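Local structure of monomethylamine methyltransferase MtmB1 (Methanosarcina barkeri, 1TV3) at residues F102-G107 and T225-V230; S253-D258 and S290-L295; I328-Q333 and G360-S365. The protein transfers the methyl group of monomethylamine to the corrinoid cofactor of its partner protein MtmC, a step of methanogenesis from methylamine. All blocks are in the same frame, centred on the assembly; numbering follows the deposited sequence.

Interaction 1 (F102-G107 and T225-V230); sequences FVLGTG and TDSHEV. With BG4 (5-(hydroxy-methyl-amino)-3-methyl-pyrrolidine-2-carboxylic acid), chain B.
Gly105 N donates a hydrogen bond to Thr225 O at 3.1 Å. It is nearly straight, with 163° at the hydrogen. Leu104 CA makes a CA-H...O contact with the same oxygen, Thr225 O, at 3.4 Å. The backbone angles of Gly105 would drive a CB into Leu104 O, which explains the glycine. Around the bond the packing is modest. Leu104 CD2 lies 3.5 Å from Ser227 OG, whose polar partner is Trp293 NE1. Thr106 CG2 touches Thr225 OG1 at 3.6 Å, and the two threonine side chains cross at about a right angle. Asp226 turns its carboxylate to Lys188.

Further along strand 227-231, Glu229 reaches the bound group BG4. Its CB is 3.2 Å from BG4 O2, the hydroxyl oxygen. CG follows at 3.5 Å from BG4 O2. CG sits between the backbone N and the carbonyl carbon (chi1 73°), and a second bend at chi2 (77°) carries the carboxylate to the N-methyl group. CD is 3.9 Å from BG4 C7, and at the tip OE1 is 3.3 Å from BG4 C7. An alanine here removes CG and the carboxylate, which would probably open a gap beside BG4 C7 and let the methyl-hydroxyamino group turn more freely.

The strand therefore does two jobs. Near its start, the loop residue Thr225 ties it to the end of strand 101-104, part of a two-stranded antiparallel hairpin with strand 111-114. Farther on, Glu229 offers an acidic oxygen and aliphatic carbons to a small N-methylated group. That chemistry is consistent with a pocket suited to methylamine.

Interaction 2 (S253-D258 and S290-L295); sequences SDIIMD and SASWHL. With BG4 (5-(hydroxy-methyl-amino)-3-methyl-pyrrolidine-2-carboxylic acid), chain B.
Met257 and Asp258 pair in parallel register with Trp293 and His294, the strand axes passing 4.7 Å apart at 34°. Ahead of the regular pairing, Ile256 O accepts from two backbone donors, Ser292 N and Trp293 N. Ser292 also returns a bond: its OG accepts from Ile256 N at 3.0 Å, and it has a second partner in Gln99.

On one face of the sheet, Met257 lies against the indole of Trp293. Met257 CG stands over the six-membered ring, 3.5 Å from the Trp293 centroid, as a CH-pi contact. Met257 SD adds an oblique Met-aromatic contact at 3.8 Å from the same Trp293 centroid. The bend at chi3 (79°) then takes Met257 CE to 3.6 Å from BG4 O2. Leu295 CD2 comes to 3.5 Å from BG4 C1.

The other face is polar. His294 ND1 donates to Asp258 OD2 at 2.7 Å, with a bent angle of 131° at the hydrogen. The oxygen uses its anti lone pair and lies in the imidazole plane. Gln232 also bonds Asp258 OD2, and Ser289 bonds Asp258 OD1. Ala291 CB packs on Asp258 CB.

The two faces thus differ in chemistry. Met257 CE and Leu295 CD2 present methyl groups to the ligand, and the indole lies behind the methionine. On the opposite face, a buried carboxylate gripped by several donors is likely to hold the His294 ring in a fixed rotation.

Interaction 3 (I328-Q333 and G360-S365); sequences ILSGNQ and GREILS. With BG4 (5-(hydroxy-methyl-amino)-3-methyl-pyrrolidine-2-carboxylic acid), chain B.
Gln333 and Ser365 sit side by side in two parallel strands, and both meet BG4. Ser365 OG donates to BG4 O1 at 2.6 Å. Gln333 OE1 lies 3.4 Å from the methyl carbon BG4 C6. Gln333 NE2 bonds Glu259, itself a ligand partner, and Ser365 OG is also bonded to Gln127.

The strand ladder sets these two residues. Ser365 N donates to Asn332 O at 3.0 Å, nearly straight at 166°. Asn332 N donates to Ile363 O at 3.2 Å. Between these strands Gly331 is close to Ile363 O, and a CB there would clash with that oxygen.

At the N-terminal end of the ladder, the side chains of Arg361 and Glu362 reach across to Ser330. Glu362 folds at chi2 (73°), which brings OE1 to 2.7 Å from Ser330 N. The N-H meets the anti side of the carboxylate, 24° out of its plane. A water donates to Glu362 OE1 at 2.6 Å and to Ile328 O, and accepts from Ser330 OG. Ser330 O takes the backbone N-H groups of both Glu362 and Ile363. Arg361 NH1 makes a weak bond to Ser330 OG at 3.2 Å. One guanidinium face of Arg361 lies over Asn332 CB, while its NH2 forms a salt bridge with Asp296.

Strand 330-333, helix 343-359 and strand 363-366 form a beta-alpha-beta crossover. Gly360 ends that helix in a Schellman motif. Strand 293-300 flanks the pair beyond 330-333, strand 125-128 flanks it beyond 363-366, and helices 309-325 and 343-359 pack on the face carrying Asn332.

Overall arrangement
Interactions 2 and 3 pair neighbouring strands of one curled parallel sheet, as expected of a TIM barrel; interaction 1 joins a separate hairpin to strand 227-231 of that sheet. Strands 227-231 and 255-259 join interactions 1 and 2, whose centres are about 9 Å apart; His228 O lies 2.7 Å from Met257 N. Strands 293-300 and 330-333 join interactions 2 and 3, about 12 Å between centres, with His294 O 2.9 Å from Gly331 N. Phe102 bridges across: its CZ is 3.3 Å from Trp293 CD1, and its ring also packs on Leu329. All three reach BG4, which Lys202, Glu205 and Glu259 also contact. Its methylated pyrrolidine ring beside Lys202 is consistent with the enzyme's pyrrolysine.

Interaction 1 (F102-G107 and T225-V230)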
loop_
_atom_site.group_PDB
_atom_site.type_symbol
_atom_site.label_atom_id
_atom_site.label_comp_id
_atom_site.label_asym_id
_atom_site.label_seq_id
_atom_site.Cartn_x
_atom_site.Cartn_y
_atom_site.Cartn_z
ATOM N N PHE A 102 -12.787 12.350 14.063
ATOM C CA PHE A 102 -12.259 11.333 13.163
ATOM C C PHE A 102 -12.701 11.577 11.723
ATOM O O PHE A 102 -13.595 12.386 11.453
ATOM C CB PHE A 102 -12.682 9.932 13.626
ATOM C CG PHE A 102 -14.169 9.740 13.727
ATOM C CD1 PHE A 102 -14.927 9.444 12.599
ATOM C CD2 PHE A 102 -14.811 9.850 14.959
ATOM C CE1 PHE A 102 -16.306 9.255 12.695
ATOM C CE2 PHE A 102 -16.190 9.665 15.068
ATOM C CZ PHE A 102 -16.938 9.367 13.933
ATOM N N VAL A 103 -12.056 10.873 10.803
ATOM C CA VAL A 103 -12.351 10.998 9.387
ATOM C C VAL A 103 -13.030 9.732 8.872
ATOM O O VAL A 103 -12.645 8.616 9.232
ATOM C CB VAL A 103 -11.045 11.237 8.574
ATOM C CG1 VAL A 103 -11.343 11.243 7.079
ATOM C CG2 VAL A 103 -10.410 12.556 8.985
ATOM N N LEU A 104 -14.051 9.912 8.043
ATOM C CA LEU A 104 -14.758 8.784 7.449
ATOM C C LEU A 104 -14.520 8.868 5.947
ATOM O O LEU A 104 -14.502 9.962 5.379
ATOM C CB LEU A 104 -16.259 8.860 7.756
ATOM C CG LEU A 104 -16.666 8.647 9.219
ATOM C CD1 LEU A 104 -18.162 8.890 9.378
ATOM C CD2 LEU A 104 -16.307 7.227 9.652
ATOM N N GLY A 105 -14.318 7.718 5.309
ATOM C CA GLY A 105 -14.076 7.704 3.876
ATOM C C GLY A 105 -12.628 8.019 3.547
ATOM O O GLY A 105 -11.811 8.214 4.448
ATOM N N THR A 106 -12.310 8.080 2.256
ATOM C CA THR A 106 -10.950 8.360 1.805
ATOM C C THR A 106 -10.924 9.266 0.569
ATOM O O THR A 106 -11.961 9.545 -0.041
ATOM C CB THR A 106 -10.216 7.053 1.438
ATOM O OG1 THR A 106 -10.940 6.387 0.396
ATOM C CG2 THR A 106 -10.117 6.121 2.644
ATOM N N GLY A 107 -9.723 9.714 0.208
ATOM C CA GLY A 107 -9.554 10.562 -0.955
ATOM C C GLY A 107 -10.370 11.835 -0.916
ATOM O O GLY A 107 -10.617 12.395 0.151
ATOM N N THR A 225 -11.508 3.224 7.928
ATOM C CA THR A 225 -12.152 4.522 7.731
ATOM C C THR A 225 -13.681 4.443 7.651
ATOM O O THR A 225 -14.347 5.444 7.377
ATOM C CB THR A 225 -11.613 5.224 6.461
ATOM O OG1 THR A 225 -11.611 4.300 5.366
ATOM C CG2 THR A 225 -10.191 5.732 6.696
ATOM N N ASP A 226 -14.232 3.254 7.893
ATOM C CA ASP A 226 -15.683 3.055 7.892
ATOM C C ASP A 226 -16.131 2.879 9.338
ATOM O O ASP A 226 -15.331 2.485 10.187
ATOM C CB ASP A 226 -16.073 1.793 7.115
ATOM C CG ASP A 226 -15.681 1.858 5.656
ATOM O OD1 ASP A 226 -15.986 2.879 5.002
ATOM O OD2 ASP A 226 -15.073 0.881 5.163
ATOM N N SER A 227 -17.398 3.170 9.621
ATOM C CA SER A 227 -17.926 3.004 10.977
ATOM C C SER A 227 -18.317 1.545 11.157
ATOM O O SER A 227 -19.070 1.001 10.350
ATOM C CB SER A 227 -19.157 3.892 11.202
ATOM O OG SER A 227 -18.812 5.264 11.159
ATOM N N HIS A 228 -17.799 0.917 12.210
ATOM C CA HIS A 228 -18.086 -0.488 12.492
ATOM C C HIS A 228 -19.131 -0.609 13.591
ATOM O O HIS A 228 -18.930 -0.148 14.712
ATOM C CB HIS A 228 -16.795 -1.205 12.876
ATOM C CG HIS A 228 -15.788 -1.224 11.771
ATOM N ND1 HIS A 228 -15.346 -2.391 11.183
ATOM C CD2 HIS A 228 -15.196 -0.214 11.091
ATOM C CE1 HIS A 228 -14.530 -2.098 10.188
ATOM N NE2 HIS A 228 -14.422 -0.783 10.110
ATOM N N GLU A 229 -20.243 -1.250 13.257
ATOM C CA GLU A 229 -21.349 -1.373 14.186
ATOM C C GLU A 229 -21.318 -2.509 15.190
ATOM O O GLU A 229 -20.867 -3.614 14.899
ATOM C CB GLU A 229 -22.669 -1.444 13.404
ATOM C CG GLU A 229 -22.928 -2.767 12.666
ATOM C CD GLU A 229 -23.375 -3.903 13.591
ATOM O OE1 GLU A 229 -23.998 -3.613 14.640
ATOM O OE2 GLU A 229 -23.122 -5.086 13.264
ATOM N N VAL A 230 -21.806 -2.197 16.385
ATOM C CA VAL A 230 -21.954 -3.156 17.470
ATOM C C VAL A 230 -23.183 -2.634 18.215
ATOM O O VAL A 230 -23.310 -1.429 18.455
ATOM C CB VAL A 230 -20.720 -3.211 18.395
ATOM C CG1 VAL A 230 -20.469 -1.863 19.046
ATOM C CG2 VAL A 230 -20.932 -4.296 19.443
HETATM C C1 BG4 B . -27.459 2.561 11.284
HETATM C C2 BG4 B . -28.543 1.668 11.879
HETATM C C3 BG4 B . -29.166 0.750 10.835
HETATM C C4 BG4 B . -28.427 -0.588 10.999
HETATM C C5 BG4 B . -28.031 -0.684 12.473
HETATM C C6 BG4 B . -30.569 0.667 11.169
HETATM N N1 BG4 B . -28.025 0.748 12.989
HETATM O O1 BG4 B . -27.762 3.697 10.881
HETATM N N2 BG4 B . -26.708 -1.232 12.606
HETATM O O2 BG4 B . -25.516 -0.492 12.181
HETATM C C7 BG4 B . -26.490 -1.625 13.990
#

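Interaction 2 (S253-D258 and S290-L295)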
loop_
_atom_site.group_PDB
_atom_site.type_symbol
_atom_site.label_atom_id
_atom_site.label_comp_id
_atom_site.label_asym_id
_atom_site.label_seq_id
_atom_site.Cartn_x
_atom_site.Cartn_y
_atom_site.Cartn_z
ATOM N N SER A 253 -7.871 -1.476 14.510
ATOM C CA SER A 253 -7.841 -0.014 14.526
ATOM C C SER A 253 -9.027 0.580 13.744
ATOM O O SER A 253 -8.887 1.604 13.072
ATOM C CB SER A 253 -6.512 0.487 13.932
ATOM O OG SER A 253 -6.209 1.815 14.343
ATOM N N ASP A 254 -10.190 -0.065 13.845
ATOM C CA ASP A 254 -11.407 0.387 13.159
ATOM C C ASP A 254 -12.190 1.443 13.934
ATOM O O ASP A 254 -12.235 1.415 15.167
ATOM C CB ASP A 254 -12.379 -0.779 12.933
ATOM C CG ASP A 254 -11.882 -1.783 11.926
ATOM O OD1 ASP A 254 -11.194 -1.384 10.962
ATOM O OD2 ASP A 254 -12.214 -2.976 12.091
ATOM N N ILE A 255 -12.827 2.362 13.207
ATOM C CA ILE A 255 -13.666 3.373 13.842
ATOM C C ILE A 255 -14.861 2.558 14.345
ATOM O O ILE A 255 -15.475 1.812 13.576
ATOM C CB ILE A 255 -14.168 4.430 12.826
ATOM C CG1 ILE A 255 -13.004 5.308 12.358
ATOM C CG2 ILE A 255 -15.272 5.277 13.448
ATOM C CD1 ILE A 255 -12.280 6.012 13.479
ATOM N N ILE A 256 -15.188 2.696 15.624
ATOM C CA ILE A 256 -16.281 1.931 16.213
ATOM C C ILE A 256 -17.552 2.720 16.503
ATOM O O ILE A 256 -17.518 3.760 17.163
ATOM C CB ILE A 256 -15.822 1.259 17.535
ATOM C CG1 ILE A 256 -14.686 0.270 17.249
ATOM C CG2 ILE A 256 -17.005 0.558 18.213
ATOM C CD1 ILE A 256 -14.139 -0.431 18.492
ATOM N N MET A 257 -18.677 2.217 16.003
ATOM C CA MET A 257 -19.962 2.853 16.249
ATOM C C MET A 257 -20.803 1.935 17.125
ATOM O O MET A 257 -21.226 0.862 16.691
ATOM C CB MET A 257 -20.738 3.115 14.955
ATOM C CG MET A 257 -22.109 3.736 15.240
ATOM S SD MET A 257 -23.350 3.496 13.955
ATOM C CE MET A 257 -23.853 1.813 14.310
ATOM N N ASP A 258 -21.032 2.360 18.362
ATOM C CA ASP A 258 -21.841 1.595 19.296
ATOM C C ASP A 258 -23.267 2.121 19.185
ATOM O O ASP A 258 -23.489 3.329 19.223
ATOM C CB ASP A 258 -21.325 1.801 20.720
ATOM C CG ASP A 258 -22.277 1.261 21.771
ATOM O OD1 ASP A 258 -22.022 0.159 22.305
ATOM O OD2 ASP A 258 -23.283 1.945 22.055
ATOM N N SER A 290 -15.731 0.865 23.785
ATOM C CA SER A 290 -14.590 1.649 23.303
ATOM C C SER A 290 -14.994 2.365 22.014
ATOM O O SER A 290 -14.180 2.557 21.109
ATOM C CB SER A 290 -13.390 0.734 23.022
ATOM O OG SER A 290 -12.934 0.095 24.204
ATOM N N ALA A 291 -16.259 2.757 21.943
ATOM C CA ALA A 291 -16.807 3.419 20.767
ATOM C C ALA A 291 -16.155 4.741 20.369
ATOM O O ALA A 291 -15.730 5.530 21.223
ATOM C CB ALA A 291 -18.297 3.637 20.964
ATOM N N SER A 292 -16.082 4.970 19.059
ATOM C CA SER A 292 -15.551 6.216 18.517
ATOM C C SER A 292 -16.731 7.186 18.588
ATOM O O SER A 292 -16.558 8.375 18.849
ATOM C CB SER A 292 -15.106 6.032 17.064
ATOM O OG SER A 292 -14.001 5.149 16.982
ATOM N N TRP A 293 -17.930 6.658 18.342
ATOM C CA TRP A 293 -19.162 7.439 18.424
ATOM C C TRP A 293 -20.343 6.524 18.730
ATOM O O TRP A 293 -20.277 5.315 18.498
ATOM C CB TRP A 293 -19.423 8.250 17.143
ATOM C CG TRP A 293 -19.676 7.472 15.880
ATOM C CD1 TRP A 293 -18.745 6.851 15.095
ATOM C CD2 TRP A 293 -20.931 7.343 15.191
ATOM N NE1 TRP A 293 -19.338 6.356 13.955
ATOM C CE2 TRP A 293 -20.678 6.644 13.988
ATOM C CE3 TRP A 293 -22.242 7.758 15.472
ATOM C CZ2 TRP A 293 -21.690 6.349 13.062
ATOM C CZ3 TRP A 293 -23.251 7.466 14.551
ATOM C CH2 TRP A 293 -22.965 6.767 13.358
ATOM N N HIS A 294 -21.417 7.104 19.262
ATOM C CA HIS A 294 -22.603 6.336 19.638
ATOM C C HIS A 294 -23.837 6.682 18.817
ATOM O O HIS A 294 -24.180 7.851 18.659
ATOM C CB HIS A 294 -22.921 6.559 21.125
ATOM C CG HIS A 294 -24.161 5.858 21.595
ATOM N ND1 HIS A 294 -24.228 4.490 21.758
ATOM C CD2 HIS A 294 -25.388 6.336 21.917
ATOM C CE1 HIS A 294 -25.443 4.156 22.162
ATOM N NE2 HIS A 294 -26.166 5.257 22.265
ATOM N N LEU A 295 -24.506 5.653 18.308
ATOM C CA LEU A 295 -25.719 5.838 17.523
ATOM C C LEU A 295 -26.944 5.575 18.409
ATOM O O LEU A 295 -27.101 4.480 18.954
ATOM C CB LEU A 295 -25.737 4.869 16.340
ATOM C CG LEU A 295 -26.994 4.958 15.464
ATOM C CD1 LEU A 295 -27.009 6.277 14.696
ATOM C CD2 LEU A 295 -27.024 3.787 14.507
HETATM C C1 BG4 B . -27.459 2.561 11.284
HETATM C C2 BG4 B . -28.543 1.668 11.879
HETATM C C3 BG4 B . -29.166 0.750 10.835
HETATM C C4 BG4 B . -28.427 -0.588 10.999
HETATM C C5 BG4 B . -28.031 -0.684 12.473
HETATM C C6 BG4 B . -30.569 0.667 11.169
HETATM N N1 BG4 B . -28.025 0.748 12.989
HETATM O O1 BG4 B . -27.762 3.697 10.881
HETATM N N2 BG4 B . -26.708 -1.232 12.606
HETATM O O2 BG4 B . -25.516 -0.492 12.181
HETATM C C7 BG4 B . -26.490 -1.625 13.990
#

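Interaction 3 (I328-Q333 and G360-S365)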
loop_
_atom_site.group_PDB
_atom_site.type_symbol
_atom_site.label_atom_id
_atom_site.label_comp_id
_atom_site.label_asym_id
_atom_site.label_seq_id
_atom_site.Cartn_x
_atom_site.Cartn_y
_atom_site.Cartn_z
ATOM N N ILE A 328 -18.539 13.286 23.855
ATOM C CA ILE A 328 -18.933 12.071 23.154
ATOM C C ILE A 328 -19.593 12.395 21.815
ATOM O O ILE A 328 -20.564 13.148 21.757
ATOM C CB ILE A 328 -19.923 11.233 24.002
ATOM C CG1 ILE A 328 -19.225 10.735 25.274
ATOM C CG2 ILE A 328 -20.444 10.052 23.187
ATOM C CD1 ILE A 328 -20.145 9.989 26.234
ATOM N N LEU A 329 -19.057 11.828 20.738
ATOM C CA LEU A 329 -19.617 12.046 19.409
ATOM C C LEU A 329 -20.808 11.103 19.256
ATOM O O LEU A 329 -20.762 9.962 19.716
ATOM C CB LEU A 329 -18.554 11.761 18.342
ATOM C CG LEU A 329 -17.344 12.699 18.432
ATOM C CD1 LEU A 329 -16.217 12.206 17.530
ATOM C CD2 LEU A 329 -17.770 14.109 18.041
ATOM N N SER A 330 -21.876 11.567 18.618
ATOM C CA SER A 330 -23.050 10.716 18.472
ATOM C C SER A 330 -23.895 10.989 17.240
ATOM O O SER A 330 -23.697 11.973 16.521
ATOM C CB SER A 330 -23.947 10.854 19.705
ATOM O OG SER A 330 -24.590 12.119 19.706
ATOM N N GLY A 331 -24.848 10.092 17.018
ATOM C CA GLY A 331 -25.763 10.211 15.901
ATOM C C GLY A 331 -27.092 9.601 16.292
ATOM O O GLY A 331 -27.247 9.101 17.413
ATOM N N ASN A 332 -28.054 9.641 15.375
ATOM C CA ASN A 332 -29.373 9.069 15.623
ATOM C C ASN A 332 -29.855 8.427 14.320
ATOM O O ASN A 332 -29.518 8.906 13.234
ATOM C CB ASN A 332 -30.343 10.165 16.098
ATOM C CG ASN A 332 -31.583 9.597 16.772
ATOM O OD1 ASN A 332 -31.621 8.419 17.138
ATOM N ND2 ASN A 332 -32.600 10.435 16.949
ATOM N N GLN A 333 -30.614 7.336 14.431
ATOM C CA GLN A 333 -31.118 6.622 13.257
ATOM C C GLN A 333 -32.596 6.911 13.004
ATOM O O GLN A 333 -33.358 7.161 13.935
ATOM C CB GLN A 333 -30.870 5.117 13.402
ATOM C CG GLN A 333 -31.470 4.499 14.643
ATOM C CD GLN A 333 -30.861 3.148 14.955
ATOM O OE1 GLN A 333 -31.057 2.179 14.223
ATOM N NE2 GLN A 333 -30.103 3.083 16.043
ATOM N N GLY A 360 -27.836 18.824 18.698
ATOM C CA GLY A 360 -26.396 18.606 18.691
ATOM C C GLY A 360 -25.817 17.310 18.148
ATOM O O GLY A 360 -24.645 17.023 18.395
ATOM N N ARG A 361 -26.598 16.522 17.418
ATOM C CA ARG A 361 -26.074 15.267 16.866
ATOM C C ARG A 361 -24.997 15.569 15.824
ATOM O O ARG A 361 -25.114 16.537 15.070
ATOM C CB ARG A 361 -27.187 14.456 16.194
ATOM C CG ARG A 361 -28.268 13.947 17.128
ATOM C CD ARG A 361 -27.760 12.845 18.044
ATOM N NE ARG A 361 -28.803 12.425 18.973
ATOM C CZ ARG A 361 -28.651 11.491 19.906
ATOM N NH1 ARG A 361 -27.490 10.862 20.041
ATOM N NH2 ARG A 361 -29.660 11.195 20.714
ATOM N N GLU A 362 -23.955 14.745 15.780
ATOM C CA GLU A 362 -22.884 14.941 14.806
ATOM C C GLU A 362 -23.198 14.215 13.503
ATOM O O GLU A 362 -22.744 14.623 12.432
ATOM C CB GLU A 362 -21.544 14.415 15.336
ATOM C CG GLU A 362 -20.841 15.299 16.353
ATOM C CD GLU A 362 -21.498 15.280 17.719
ATOM O OE1 GLU A 362 -22.035 14.220 18.113
ATOM O OE2 GLU A 362 -21.456 16.324 18.405
ATOM N N ILE A 363 -23.982 13.144 13.600
ATOM C CA ILE A 363 -24.326 12.338 12.435
ATOM C C ILE A 363 -25.800 11.953 12.370
ATOM O O ILE A 363 -26.395 11.557 13.370
ATOM C CB ILE A 363 -23.491 11.032 12.425
ATOM C CG1 ILE A 363 -21.996 11.367 12.373
ATOM C CG2 ILE A 363 -23.894 10.152 11.246
ATOM C CD1 ILE A 363 -21.086 10.158 12.565
ATOM N N LEU A 364 -26.387 12.084 11.186
ATOM C CA LEU A 364 -27.779 11.704 10.971
ATOM C C LEU A 364 -27.701 10.467 10.081
ATOM O O LEU A 364 -27.158 10.530 8.979
ATOM C CB LEU A 364 -28.540 12.815 10.246
ATOM C CG LEU A 364 -28.404 14.233 10.804
ATOM C CD1 LEU A 364 -29.364 15.147 10.056
ATOM C CD2 LEU A 364 -28.701 14.248 12.302
ATOM N N SER A 365 -28.239 9.347 10.553
ATOM C CA SER A 365 -28.178 8.102 9.793
ATOM C C SER A 365 -29.579 7.603 9.420
ATOM O O SER A 365 -30.301 7.064 10.267
ATOM C CB SER A 365 -27.435 7.050 10.624
ATOM O OG SER A 365 -27.004 5.958 9.834
HETATM C C1 BG4 B . -27.459 2.561 11.284
HETATM C C2 BG4 B . -28.543 1.668 11.879
HETATM C C3 BG4 B . -29.166 0.750 10.835
HETATM C C4 BG4 B . -28.427 -0.588 10.999
HETATM C C5 BG4 B . -28.031 -0.684 12.473
HETATM C C6 BG4 B . -30.569 0.667 11.169
HETATM N N1 BG4 B . -28.025 0.748 12.989
HETATM O O1 BG4 B . -27.762 3.697 10.881
HETATM N N2 BG4 B . -26.708 -1.232 12.606
HETATM O O2 BG4 B . -25.516 -0.492 12.181
HETATM C C7 BG4 B . -26.490 -1.625 13.990
HETATM O O HOH W 1 -22.952 14.313 20.516
#